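Side-chain contacts in alanine dehydrogenase (Archaeoglobus fulgidus, PDB 1OMO), which catalyses the reversible NAD-dependent oxidative deamination of L-alanine to pyruvate and ammonium, acting as a homodimer: residues Gly63-Asn68 against Tyr103-Arg108; Met59-Leu64 against Val303-Ala308; Glu12-Met17 against Lys311-Lys316; Lys41-Phe46 against Ala244-Glu249; Glu19-Val24 against Gly113-Lys118. All coordinates share one frame; numbering follows the deposited sequence.

Interaction 1: residues Gly63-Asn68 against Tyr103-Arg108; sequences GLKWVN and YTTSLR
K65 and T105 meet through one hydrogen bond, K65 NZ donating to T105 OG1 over 3.0 Å, and this bond joins strand 61-69 of the mixed sheet to helix 102-120. The lysine leaves the strand with CG anti to its backbone N (chi1 -164°) and bends at chi3 (71°), which carries the amine to the first turns of the helix. The packed part of the contact is this polar end. T105 OG1 also lies 3.7 Å from K65 CD, and R108 comes from the opposite direction to bring NH2 within 3.1 Å of K65 NZ. Both nitrogens are donors, so they do not bond to each other; the closeness is consistent with a shared counter-ion, the carboxylate of D297, which forms salt bridges with K65 NZ and R108 NE. The methyl T105 CG2 sits 4.1 Å above one face of the R108 guanidinium. By contrast, the strand side is loose: V67 points at the helix but its side chain stays 5.1 Å away. T105 OG1 is gripped twice, accepting from K65 NZ and donating to A101 O. With an alanine at K65, T105 OG1 would probably be left without its donor and D297 with one basic partner fewer. R108 binds NAD, its NH1 being hydrogen-bonded to the cofactor, while K65 is the inferred proton donor or acceptor of the reaction. The shared carboxylate and the threonine are therefore likely to hold the amine in place beside the arginine that binds the cofactor.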
# COMPACT_ATOMS: atom_id res chain seq x y z
N GLY A 63 -9.41 -1.16 -3.37
CA GLY A 63 -8.87 0.17 -3.09
C GLY A 63 -7.73 0.13 -2.11
O GLY A 63 -7.48 -0.90 -1.46
N LEU A 64 -7.01 1.23 -1.99
CA LEU A 64 -5.91 1.30 -1.04
C LEU A 64 -5.96 2.61 -0.28
O LEU A 64 -6.00 3.66 -0.90
CB LEU A 64 -4.55 1.17 -1.74
CG LEU A 64 -3.42 1.28 -0.67
CD1 LEU A 64 -2.34 0.30 -0.96
CD2 LEU A 64 -2.85 2.70 -0.63
N LYS A 65 -5.96 2.57 1.05
CA LYS A 65 -5.95 3.80 1.82
C LYS A 65 -4.50 3.98 2.28
O LYS A 65 -3.83 3.02 2.70
CB LYS A 65 -6.87 3.72 3.05
CG LYS A 65 -7.17 5.10 3.63
CD LYS A 65 -8.05 5.05 4.88
CE LYS A 65 -7.29 4.49 6.10
NZ LYS A 65 -8.18 4.49 7.27
N TRP A 66 -4.01 5.22 2.17
CA TRP A 66 -2.64 5.58 2.56
C TRP A 66 -2.79 6.74 3.57
O TRP A 66 -3.09 7.87 3.20
CB TRP A 66 -1.89 5.99 1.29
CG TRP A 66 -0.45 6.34 1.41
CD1 TRP A 66 0.14 7.45 0.90
CD2 TRP A 66 0.61 5.52 1.93
NE1 TRP A 66 1.49 7.39 1.06
CE2 TRP A 66 1.82 6.22 1.69
CE3 TRP A 66 0.66 4.28 2.58
CZ2 TRP A 66 3.08 5.70 2.08
CZ3 TRP A 66 1.90 3.76 2.97
CH2 TRP A 66 3.10 4.48 2.72
N VAL A 67 -2.66 6.40 4.85
CA VAL A 67 -2.83 7.30 6.01
C VAL A 67 -1.54 7.57 6.77
O VAL A 67 -0.73 6.67 6.93
CB VAL A 67 -3.66 6.68 7.13
CG1 VAL A 67 -4.57 7.69 7.70
CG2 VAL A 67 -4.30 5.41 6.68
N ASN A 68 -1.42 8.77 7.31
CA ASN A 68 -0.23 9.11 8.08
C ASN A 68 -0.62 9.52 9.52
O ASN A 68 -1.79 9.79 9.82
CB ASN A 68 0.48 10.28 7.46
CG ASN A 68 -0.08 11.57 7.95
OD1 ASN A 68 0.50 12.23 8.83
ND2 ASN A 68 -1.23 11.94 7.42
N TYR A 103 -12.03 12.14 6.75
CA TYR A 103 -13.30 12.12 7.42
C TYR A 103 -13.92 10.74 7.51
O TYR A 103 -14.45 10.38 8.56
CB TYR A 103 -14.25 13.06 6.69
CG TYR A 103 -15.68 13.01 7.17
CD1 TYR A 103 -16.66 12.36 6.43
CD2 TYR A 103 -16.07 13.69 8.33
CE1 TYR A 103 -18.00 12.39 6.81
CE2 TYR A 103 -17.39 13.72 8.72
CZ TYR A 103 -18.34 13.06 7.95
OH TYR A 103 -19.65 13.07 8.35
N THR A 104 -13.85 9.94 6.44
CA THR A 104 -14.48 8.64 6.49
C THR A 104 -13.77 7.68 7.39
O THR A 104 -14.32 6.65 7.74
CB THR A 104 -14.67 7.98 5.07
OG1 THR A 104 -13.43 7.95 4.36
CG2 THR A 104 -15.75 8.75 4.26
N THR A 105 -12.52 7.98 7.74
CA THR A 105 -11.80 7.08 8.66
C THR A 105 -12.46 7.25 10.05
O THR A 105 -12.72 6.27 10.75
CB THR A 105 -10.28 7.44 8.72
OG1 THR A 105 -9.67 7.10 7.47
CG2 THR A 105 -9.59 6.73 9.86
N SER A 106 -12.78 8.49 10.42
CA SER A 106 -13.42 8.76 11.72
C SER A 106 -14.85 8.20 11.70
O SER A 106 -15.28 7.53 12.65
CB SER A 106 -13.49 10.28 12.00
OG SER A 106 -12.25 10.75 12.49
N LEU A 107 -15.54 8.44 10.59
CA LEU A 107 -16.91 8.00 10.39
C LEU A 107 -17.04 6.50 10.54
O LEU A 107 -17.86 6.03 11.33
CB LEU A 107 -17.40 8.41 9.00
CG LEU A 107 -18.85 8.86 8.77
CD1 LEU A 107 -19.41 8.11 7.58
CD2 LEU A 107 -19.70 8.68 9.96
N ARG A 108 -16.23 5.73 9.80
CA ARG A 108 -16.38 4.29 9.86
C ARG A 108 -15.87 3.68 11.18
O ARG A 108 -16.16 2.54 11.49
CB ARG A 108 -15.74 3.61 8.65
CG ARG A 108 -14.24 3.83 8.42
CD ARG A 108 -13.32 3.19 9.46
NE ARG A 108 -11.97 2.95 8.92
CZ ARG A 108 -10.87 2.77 9.66
NH1 ARG A 108 -10.94 2.84 10.98
NH2 ARG A 108 -9.71 2.45 9.09

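Interaction 2: residues Met59-Leu64 against Val303-Ala308; sequences MGYAGL and VVYENA
Y61, at the start of strand 61-69, and Y305, on helix 294-311, form the nearest backbone pair with CA atoms 10.5 Å apart, so that side chains alone span the separation. The phenol of Y61 does most of this work. Its hydroxyl donates to E306 OE1 over 2.7 Å, using the carboxylate lone pair that points away from the other oxygen. The two planes are turned 56° apart, and OE1 lies at the edge of the Y61 ring, near its plane. E306 reaches the bond as an extended chain beyond CG (chi2 175°), and its CG passes 3.4 Å from Y61 OH. One residue earlier on the helix, Y305 crosses Y61 at about a right angle: Y61 OH stands in the plane of the Y305 ring at its edge, 3.8 Å from CD1, and Y61 CE2 comes within 3.9 Å of that same carbon. L96 of strand 95-100 packs against both tyrosines. K302, hydrogen-bonded to M59 O, adds a long, weak ion pair to E306 OE1. The contact thus tethers the beginning of a sheet strand to the helix by a neutral donor on a carboxylate, an arrangement that would tend to favour the ionised acid, with the lysine adding to the effect.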
# COMPACT_ATOMS: atom_id res chain seq x y z
N MET A 59 -17.33 -6.27 -1.83
CA MET A 59 -18.48 -5.53 -2.32
C MET A 59 -18.30 -5.05 -3.75
O MET A 59 -18.93 -4.08 -4.15
CB MET A 59 -18.77 -4.34 -1.42
CG MET A 59 -18.85 -4.71 0.04
SD MET A 59 -19.06 -3.28 1.06
CE MET A 59 -20.00 -3.96 2.40
N GLY A 60 -17.43 -5.70 -4.49
CA GLY A 60 -17.24 -5.33 -5.87
C GLY A 60 -16.21 -4.28 -6.19
O GLY A 60 -16.06 -3.90 -7.35
N TYR A 61 -15.50 -3.79 -5.18
CA TYR A 61 -14.46 -2.80 -5.40
C TYR A 61 -13.15 -3.19 -4.78
O TYR A 61 -13.06 -4.12 -3.98
CB TYR A 61 -14.84 -1.44 -4.83
CG TYR A 61 -15.96 -0.77 -5.55
CD1 TYR A 61 -17.26 -1.20 -5.39
CD2 TYR A 61 -15.71 0.33 -6.37
CE1 TYR A 61 -18.31 -0.55 -6.02
CE2 TYR A 61 -16.75 1.00 -7.01
CZ TYR A 61 -18.05 0.56 -6.83
OH TYR A 61 -19.10 1.25 -7.38
N ALA A 62 -12.11 -2.48 -5.17
CA ALA A 62 -10.81 -2.72 -4.58
C ALA A 62 -10.30 -1.31 -4.34
O ALA A 62 -10.76 -0.37 -4.98
CB ALA A 62 -9.90 -3.47 -5.55
N GLY A 63 -9.41 -1.16 -3.37
CA GLY A 63 -8.87 0.17 -3.09
C GLY A 63 -7.73 0.13 -2.11
O GLY A 63 -7.48 -0.90 -1.46
N LEU A 64 -7.01 1.23 -1.99
CA LEU A 64 -5.91 1.30 -1.04
C LEU A 64 -5.96 2.61 -0.28
O LEU A 64 -6.00 3.66 -0.90
CB LEU A 64 -4.55 1.17 -1.74
CG LEU A 64 -3.42 1.28 -0.67
CD1 LEU A 64 -2.34 0.30 -0.96
CD2 LEU A 64 -2.85 2.70 -0.63
N VAL A 303 -19.58 3.56 -1.09
CA VAL A 303 -20.81 4.32 -0.93
C VAL A 303 -20.63 5.77 -1.34
O VAL A 303 -21.52 6.35 -1.95
CB VAL A 303 -21.29 4.26 0.51
CG1 VAL A 303 -22.37 5.32 0.75
CG2 VAL A 303 -21.85 2.87 0.80
N VAL A 304 -19.49 6.36 -0.98
CA VAL A 304 -19.18 7.74 -1.34
C VAL A 304 -19.05 7.87 -2.85
O VAL A 304 -19.51 8.86 -3.45
CB VAL A 304 -17.82 8.18 -0.73
CG1 VAL A 304 -17.33 9.47 -1.41
CG2 VAL A 304 -17.96 8.38 0.77
N TYR A 305 -18.42 6.87 -3.48
CA TYR A 305 -18.22 6.94 -4.93
C TYR A 305 -19.56 6.88 -5.70
O TYR A 305 -19.81 7.71 -6.56
CB TYR A 305 -17.26 5.83 -5.41
CG TYR A 305 -17.07 5.79 -6.93
CD1 TYR A 305 -17.57 4.72 -7.67
CD2 TYR A 305 -16.46 6.84 -7.62
CE1 TYR A 305 -17.47 4.69 -9.07
CE2 TYR A 305 -16.35 6.82 -9.01
CZ TYR A 305 -16.86 5.74 -9.74
OH TYR A 305 -16.77 5.70 -11.10
N GLU A 306 -20.42 5.94 -5.36
CA GLU A 306 -21.71 5.81 -6.04
C GLU A 306 -22.60 7.00 -5.73
O GLU A 306 -23.33 7.46 -6.59
CB GLU A 306 -22.38 4.48 -5.66
CG GLU A 306 -21.56 3.30 -6.19
CD GLU A 306 -22.06 1.94 -5.77
OE1 GLU A 306 -21.49 0.94 -6.22
OE2 GLU A 306 -23.02 1.87 -4.97
N ASN A 307 -22.54 7.53 -4.51
CA ASN A 307 -23.36 8.68 -4.23
C ASN A 307 -22.82 9.89 -4.97
O ASN A 307 -23.54 10.83 -5.25
CB ASN A 307 -23.41 8.99 -2.75
CG ASN A 307 -24.36 8.09 -2.01
OD1 ASN A 307 -25.26 7.50 -2.60
ND2 ASN A 307 -24.19 7.99 -0.70
N ALA A 308 -21.52 9.87 -5.25
CA ALA A 308 -20.89 10.96 -5.96
C ALA A 308 -21.35 10.95 -7.43
O ALA A 308 -21.63 12.02 -8.00
CB ALA A 308 -19.37 10.83 -5.86

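Interaction 3: residues Glu12-Met17 against Lys311-Lys316; sequences ESLISM and KNVGSK
The flat group in the contact of S13 and L14 with K311 and V313 is the peptide that joins S13 to L14. K311 NZ lies close to the plane of this peptide, straight out beyond the carbonyl at 3.9 Å from S13 O, while a water stands off to one side, displaced toward one face. Two weak bonds hold that water: it donates to S13 O and accepts from K311 NZ, each over 3.3 Å. K311 gets there as a nearly straight chain (chi2 -178°, chi3 169°), running from the end of helix 294-311 toward the loop. The hydroxyl of S13 is committed to its own turn through a hydrogen bond with E10 O. Next to this hydrated part the contact is apolar. L14 and V313 reach toward each other tip to tip, with L14 CD1 4.1 Å from V313 CG2 and L14 CD2 4.2 Å from V313 CG1, so that each methyl of one branch faces a methyl of the other. L14 CD1 also comes to 4.5 Å of K311 CD. The helix that carries K311 closes in a Schellman motif, in which N312 takes a positive phi (56°) and turns the chain toward strand 315-317, an outer strand of the mixed sheet within this chain. On the other segment, the loop between helices 8-12 and 17-32 ends at S16, the N-cap of the second helix. L14 extends the apolar patch inward onto A308 and onto L6 of strand 3-6, while L14 O accepts a hydrogen bond from N307 ND2.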
# COMPACT_ATOMS: atom_id res chain seq x y z
N GLU A 12 -17.79 14.49 2.82
CA GLU A 12 -18.64 14.71 4.00
C GLU A 12 -20.11 14.78 3.65
O GLU A 12 -20.96 14.40 4.45
CB GLU A 12 -18.22 15.99 4.76
CG GLU A 12 -16.86 15.83 5.45
CD GLU A 12 -16.51 16.95 6.41
OE1 GLU A 12 -17.37 17.81 6.69
OE2 GLU A 12 -15.35 16.96 6.89
N SER A 13 -20.41 15.25 2.45
CA SER A 13 -21.79 15.36 2.04
C SER A 13 -22.24 14.13 1.23
O SER A 13 -23.32 14.15 0.63
CB SER A 13 -21.99 16.60 1.17
OG SER A 13 -21.48 16.42 -0.16
N LEU A 14 -21.42 13.08 1.21
CA LEU A 14 -21.75 11.90 0.41
C LEU A 14 -22.05 10.59 1.13
O LEU A 14 -22.30 9.58 0.48
CB LEU A 14 -20.62 11.66 -0.61
CG LEU A 14 -20.74 12.18 -2.05
CD1 LEU A 14 -21.69 13.33 -2.10
CD2 LEU A 14 -19.37 12.57 -2.61
N ILE A 15 -22.01 10.60 2.46
CA ILE A 15 -22.34 9.41 3.24
C ILE A 15 -23.02 9.82 4.51
O ILE A 15 -22.72 10.84 5.10
CB ILE A 15 -21.14 8.55 3.77
CG1 ILE A 15 -20.39 7.81 2.69
CG2 ILE A 15 -21.69 7.38 4.59
CD1 ILE A 15 -19.80 6.47 3.25
N SER A 16 -23.90 8.94 4.93
CA SER A 16 -24.70 9.07 6.14
C SER A 16 -24.07 8.17 7.19
O SER A 16 -23.45 7.17 6.84
CB SER A 16 -26.11 8.55 5.83
OG SER A 16 -26.96 8.85 6.90
N MET A 17 -24.25 8.48 8.47
CA MET A 17 -23.70 7.62 9.51
C MET A 17 -24.42 6.29 9.36
O MET A 17 -23.84 5.24 9.56
CB MET A 17 -23.95 8.18 10.90
CG MET A 17 -23.67 7.16 12.05
SD MET A 17 -22.00 6.50 12.01
CE MET A 17 -21.02 7.72 12.88
N LYS A 311 -24.98 12.43 -7.57
CA LYS A 311 -25.20 13.85 -7.40
C LYS A 311 -24.28 14.74 -8.23
O LYS A 311 -24.23 15.95 -8.03
CB LYS A 311 -25.07 14.22 -5.93
CG LYS A 311 -26.04 13.50 -5.04
CD LYS A 311 -25.86 13.98 -3.60
CE LYS A 311 -26.98 13.48 -2.72
NZ LYS A 311 -26.72 13.88 -1.31
N ASN A 312 -23.57 14.13 -9.17
CA ASN A 312 -22.66 14.87 -10.04
C ASN A 312 -21.65 15.65 -9.19
O ASN A 312 -21.31 16.80 -9.50
CB ASN A 312 -23.42 15.85 -10.93
CG ASN A 312 -22.59 16.34 -12.11
OD1 ASN A 312 -22.78 17.45 -12.60
ND2 ASN A 312 -21.67 15.49 -12.58
N VAL A 313 -21.19 15.03 -8.10
CA VAL A 313 -20.23 15.69 -7.23
C VAL A 313 -18.80 15.25 -7.58
O VAL A 313 -18.56 14.08 -7.95
CB VAL A 313 -20.51 15.34 -5.75
CG1 VAL A 313 -19.54 16.10 -4.84
CG2 VAL A 313 -21.96 15.67 -5.41
N GLY A 314 -17.87 16.19 -7.48
CA GLY A 314 -16.48 15.89 -7.76
C GLY A 314 -15.91 16.67 -8.92
O GLY A 314 -16.52 17.64 -9.37
N SER A 315 -14.73 16.28 -9.37
CA SER A 315 -14.06 16.91 -10.51
C SER A 315 -13.35 15.74 -11.16
O SER A 315 -13.19 14.70 -10.52
CB SER A 315 -13.08 18.01 -10.07
OG SER A 315 -11.95 17.51 -9.36
N LYS A 316 -12.95 15.87 -12.41
CA LYS A 316 -12.33 14.75 -13.10
C LYS A 316 -10.97 14.98 -13.71
O LYS A 316 -10.73 16.02 -14.33
CB LYS A 316 -13.26 14.25 -14.20
CG LYS A 316 -14.59 13.75 -13.69
CD LYS A 316 -15.59 13.62 -14.83
CE LYS A 316 -16.86 12.90 -14.38
NZ LYS A 316 -16.58 11.47 -14.13
O HOH W 1 -24.42 16.24 -1.72

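Interaction 4: residues Lys41-Phe46 against Ala244-Glu249; sequences KVYLEF and AKHGGE. With NA (sodium ion), chain C.
Y43 brings the phenol end of its ring up to the imidazole of H246, where NE2 stands 3.1 Å from Y43 OH and also lies near CZ and CE2 of the tyrosine. The two side chains come from opposite directions. Their rings are inclined by 39° with centroids 5.0 Å apart, an oblique meeting that is neither a parallel stack nor a T-shaped one. H246 is carried out with CG anti to the backbone N (chi1 162°), while P221 packs against the same histidine. Two domains are bridged here: strand 42-45 is an outer strand of the mixed sheet within the chain and lies against the second subunit, whereas helix 241-247 belongs to the Rossmann-fold NAD domain. Replacing Y43 by an alanine removes the ring that H246 meets, and the imidazole would probably be left freer to turn, with a local gap likely at this point of the domain boundary. Just past the histidine, G248 N bonds back to A244 O, and the chain then runs to E249. That residue does not touch the strand; a bend at chi2 (53°) brings its OE1 to the sodium ion, which it binds at 2.8 Å in a site that also includes E225 and A218. E249 OE2 accepts a hydrogen bond from the amide of L226.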
# COMPACT_ATOMS: atom_id res chain seq x y z
N LYS A 41 -1.84 -4.41 7.37
CA LYS A 41 -1.47 -3.03 7.07
C LYS A 41 0.05 -2.98 6.90
O LYS A 41 0.76 -3.78 7.50
CB LYS A 41 -1.86 -2.10 8.22
CG LYS A 41 -3.29 -2.14 8.67
CD LYS A 41 -3.49 -1.20 9.87
CE LYS A 41 -4.95 -1.20 10.29
NZ LYS A 41 -5.23 -0.24 11.38
N VAL A 42 0.54 -2.06 6.09
CA VAL A 42 1.98 -1.95 5.90
C VAL A 42 2.41 -0.64 6.47
O VAL A 42 1.79 0.39 6.19
CB VAL A 42 2.36 -2.02 4.45
CG1 VAL A 42 3.87 -1.97 4.31
CG2 VAL A 42 1.83 -3.29 3.87
N TYR A 43 3.44 -0.67 7.30
CA TYR A 43 3.94 0.53 7.95
C TYR A 43 5.25 1.01 7.38
O TYR A 43 6.10 0.21 7.00
CB TYR A 43 4.17 0.27 9.43
CG TYR A 43 2.96 -0.15 10.20
CD1 TYR A 43 2.14 0.79 10.84
CD2 TYR A 43 2.61 -1.49 10.30
CE1 TYR A 43 1.01 0.40 11.55
CE2 TYR A 43 1.50 -1.89 11.00
CZ TYR A 43 0.70 -0.94 11.62
OH TYR A 43 -0.42 -1.33 12.31
N LEU A 44 5.39 2.31 7.33
CA LEU A 44 6.60 2.96 6.88
C LEU A 44 6.82 3.85 8.10
O LEU A 44 6.10 4.84 8.27
CB LEU A 44 6.31 3.80 5.66
CG LEU A 44 7.36 3.84 4.55
CD1 LEU A 44 7.95 2.45 4.35
CD2 LEU A 44 6.71 4.37 3.26
N GLU A 45 7.76 3.50 8.97
CA GLU A 45 7.99 4.30 10.16
C GLU A 45 8.95 5.44 9.91
O GLU A 45 9.95 5.27 9.23
CB GLU A 45 8.52 3.43 11.29
CG GLU A 45 7.53 2.38 11.73
CD GLU A 45 6.24 3.01 12.22
OE1 GLU A 45 6.31 4.07 12.87
OE2 GLU A 45 5.16 2.46 11.97
N PHE A 46 8.63 6.61 10.44
CA PHE A 46 9.49 7.78 10.28
C PHE A 46 9.90 8.19 11.70
O PHE A 46 9.42 7.61 12.68
CB PHE A 46 8.73 8.93 9.60
CG PHE A 46 8.09 8.55 8.30
CD1 PHE A 46 6.74 8.76 8.09
CD2 PHE A 46 8.84 7.94 7.28
CE1 PHE A 46 6.13 8.37 6.90
CE2 PHE A 46 8.24 7.53 6.09
CZ PHE A 46 6.89 7.75 5.90
N ALA A 244 -5.07 -6.58 16.34
CA ALA A 244 -5.29 -6.30 17.75
C ALA A 244 -4.00 -6.66 18.49
O ALA A 244 -3.48 -5.84 19.27
CB ALA A 244 -6.48 -7.10 18.30
N LYS A 245 -3.47 -7.86 18.21
CA LYS A 245 -2.21 -8.33 18.81
C LYS A 245 -1.11 -7.26 18.72
O LYS A 245 -0.49 -6.90 19.70
CB LYS A 245 -1.68 -9.56 18.06
CG LYS A 245 -2.18 -10.93 18.49
CD LYS A 245 -1.48 -11.99 17.60
CE LYS A 245 -1.70 -13.43 18.01
NZ LYS A 245 -1.39 -14.34 16.84
N HIS A 246 -0.87 -6.77 17.50
CA HIS A 246 0.15 -5.77 17.24
C HIS A 246 -0.09 -4.36 17.83
O HIS A 246 0.82 -3.75 18.39
CB HIS A 246 0.32 -5.69 15.72
CG HIS A 246 0.99 -4.44 15.24
ND1 HIS A 246 2.36 -4.32 15.13
CD2 HIS A 246 0.48 -3.26 14.83
CE1 HIS A 246 2.67 -3.12 14.67
NE2 HIS A 246 1.54 -2.45 14.48
N GLY A 247 -1.31 -3.85 17.69
CA GLY A 247 -1.58 -2.52 18.19
C GLY A 247 -2.94 -2.21 18.80
O GLY A 247 -3.21 -1.04 19.08
N GLY A 248 -3.78 -3.20 19.04
CA GLY A 248 -5.09 -2.94 19.63
C GLY A 248 -5.06 -2.79 21.15
O GLY A 248 -4.00 -2.80 21.74
N GLU A 249 -6.21 -2.66 21.80
CA GLU A 249 -6.20 -2.51 23.24
C GLU A 249 -5.48 -3.69 23.91
O GLU A 249 -4.88 -3.52 25.00
CB GLU A 249 -7.64 -2.35 23.77
CG GLU A 249 -7.82 -2.32 25.31
CD GLU A 249 -6.95 -1.30 26.01
OE1 GLU A 249 -6.73 -0.20 25.45
OE2 GLU A 249 -6.49 -1.59 27.13
NA NA C . -8.07 1.12 23.43

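Interaction 5: residues Glu19-Val24 against Gly113-Lys118; sequences EAMNAV and GGIAAK
I115 holds CG1 opposite its carbonyl carbon (chi1 -71°), which sends CG1 and CD1 up against the backbone of M21, while M21 runs out through an almost straight chi2 (167°) to lay its terminal methyl on G114. This is helix-on-helix packing: helix 17-32 lies against helix 102-120, which leads from the mixed sheet toward the first strand of the Rossmann-fold domain. The helices come nearest at M21 and I115, 6.8 Å from CA to CA. At that spacing the isoleucine meets mainly backbone, and its CG1 and CD1 each lie 3.8 Å from M21 O. Between the side chains themselves the approach is longer, 4.4 Å from M21 CB to I115 CD1. No hydrogen bond crosses the interface, and V24 stands a little further back on the same face of its helix. A third helix, 135-147, closes over M21 through A143, R146 and V147, which puts the thioether where three helices converge. Glycine matters at position 114, because a beta carbon there would be tightly placed against M21 CE. Without one, the methionine methyl settles directly on the helix backbone, with M21 CE 4.3 Å from G114 C.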
# COMPACT_ATOMS: atom_id res chain seq x y z
N GLU A 19 -25.60 5.04 6.50
CA GLU A 19 -25.04 4.34 5.35
C GLU A 19 -23.72 3.70 5.79
O GLU A 19 -23.46 2.54 5.50
CB GLU A 19 -24.78 5.31 4.20
CG GLU A 19 -26.02 5.78 3.46
CD GLU A 19 -25.69 6.79 2.39
OE1 GLU A 19 -25.01 7.80 2.73
OE2 GLU A 19 -26.10 6.58 1.21
N ALA A 20 -22.91 4.47 6.52
CA ALA A 20 -21.62 3.99 7.00
C ALA A 20 -21.81 2.76 7.87
O ALA A 20 -21.04 1.80 7.76
CB ALA A 20 -20.90 5.10 7.80
N MET A 21 -22.82 2.79 8.74
CA MET A 21 -23.10 1.66 9.62
C MET A 21 -23.51 0.40 8.88
O MET A 21 -23.09 -0.71 9.24
CB MET A 21 -24.17 2.01 10.66
CG MET A 21 -23.60 2.80 11.87
SD MET A 21 -24.77 3.59 13.00
CE MET A 21 -25.12 2.22 14.03
N ASN A 22 -24.32 0.56 7.84
CA ASN A 22 -24.74 -0.61 7.07
C ASN A 22 -23.58 -1.23 6.33
O ASN A 22 -23.48 -2.45 6.26
CB ASN A 22 -25.83 -0.23 6.08
CG ASN A 22 -27.17 -0.10 6.73
OD1 ASN A 22 -28.08 0.55 6.20
ND2 ASN A 22 -27.33 -0.73 7.90
N ALA A 23 -22.72 -0.37 5.77
CA ALA A 23 -21.56 -0.80 5.00
C ALA A 23 -20.53 -1.50 5.87
O ALA A 23 -19.99 -2.54 5.50
CB ALA A 23 -20.92 0.41 4.29
N VAL A 24 -20.27 -0.95 7.05
CA VAL A 24 -19.29 -1.54 7.94
C VAL A 24 -19.78 -2.88 8.48
O VAL A 24 -19.00 -3.82 8.62
CB VAL A 24 -18.93 -0.56 9.11
CG1 VAL A 24 -18.03 -1.24 10.15
CG2 VAL A 24 -18.22 0.64 8.55
N GLY A 113 -18.04 1.18 16.14
CA GLY A 113 -18.30 1.24 17.56
C GLY A 113 -19.77 0.98 17.79
O GLY A 113 -20.12 0.21 18.65
N GLY A 114 -20.60 1.63 16.98
CA GLY A 114 -22.04 1.47 17.07
C GLY A 114 -22.52 0.05 16.75
O GLY A 114 -23.43 -0.45 17.42
N ILE A 115 -21.94 -0.57 15.72
CA ILE A 115 -22.31 -1.93 15.33
C ILE A 115 -21.84 -2.91 16.41
O ILE A 115 -22.58 -3.82 16.81
CB ILE A 115 -21.70 -2.30 13.94
CG1 ILE A 115 -22.43 -1.51 12.85
CG2 ILE A 115 -21.85 -3.77 13.63
CD1 ILE A 115 -23.89 -1.82 12.75
N ALA A 116 -20.62 -2.73 16.93
CA ALA A 116 -20.17 -3.65 17.97
C ALA A 116 -21.07 -3.58 19.24
O ALA A 116 -21.43 -4.61 19.81
CB ALA A 116 -18.70 -3.40 18.33
N ALA A 117 -21.45 -2.38 19.67
CA ALA A 117 -22.29 -2.28 20.85
C ALA A 117 -23.66 -2.91 20.54
O ALA A 117 -24.22 -3.61 21.38
CB ALA A 117 -22.42 -0.81 21.28
N LYS A 118 -24.18 -2.71 19.33
CA LYS A 118 -25.46 -3.30 18.96
C LYS A 118 -25.47 -4.82 19.18
O LYS A 118 -26.47 -5.38 19.63
CB LYS A 118 -25.79 -3.04 17.49
CG LYS A 118 -27.01 -3.89 17.04
CD LYS A 118 -27.64 -3.48 15.70
CE LYS A 118 -26.99 -4.20 14.53
NZ LYS A 118 -27.65 -3.89 13.22

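Overall arrangement
Interaction 1 lies at the heart of the set: R108 is about 3 Å from the bound NAD at the nearest side-chain atoms, and interactions 2, 3, 4 and 5 all touch it. Helix 102-120 is shared with interaction 5, L107 packing on A20 and R108 on V24; strand 61-69 is shared with interaction 2. N307 of interaction 2 reaches interaction 3 and also interaction 5, its ND2 lying 3.0 Å from E19 OE2, a probable hydrogen bond. Interaction 4 lies at the junction with the Rossmann-fold domain, its centre about 15 Å from that of interaction 1, to which W66 packing on L44 links it; its Y43 side chain is about 10 Å from NAD. Interactions 3 and 4 are most distant, their centres about 30 Å apart.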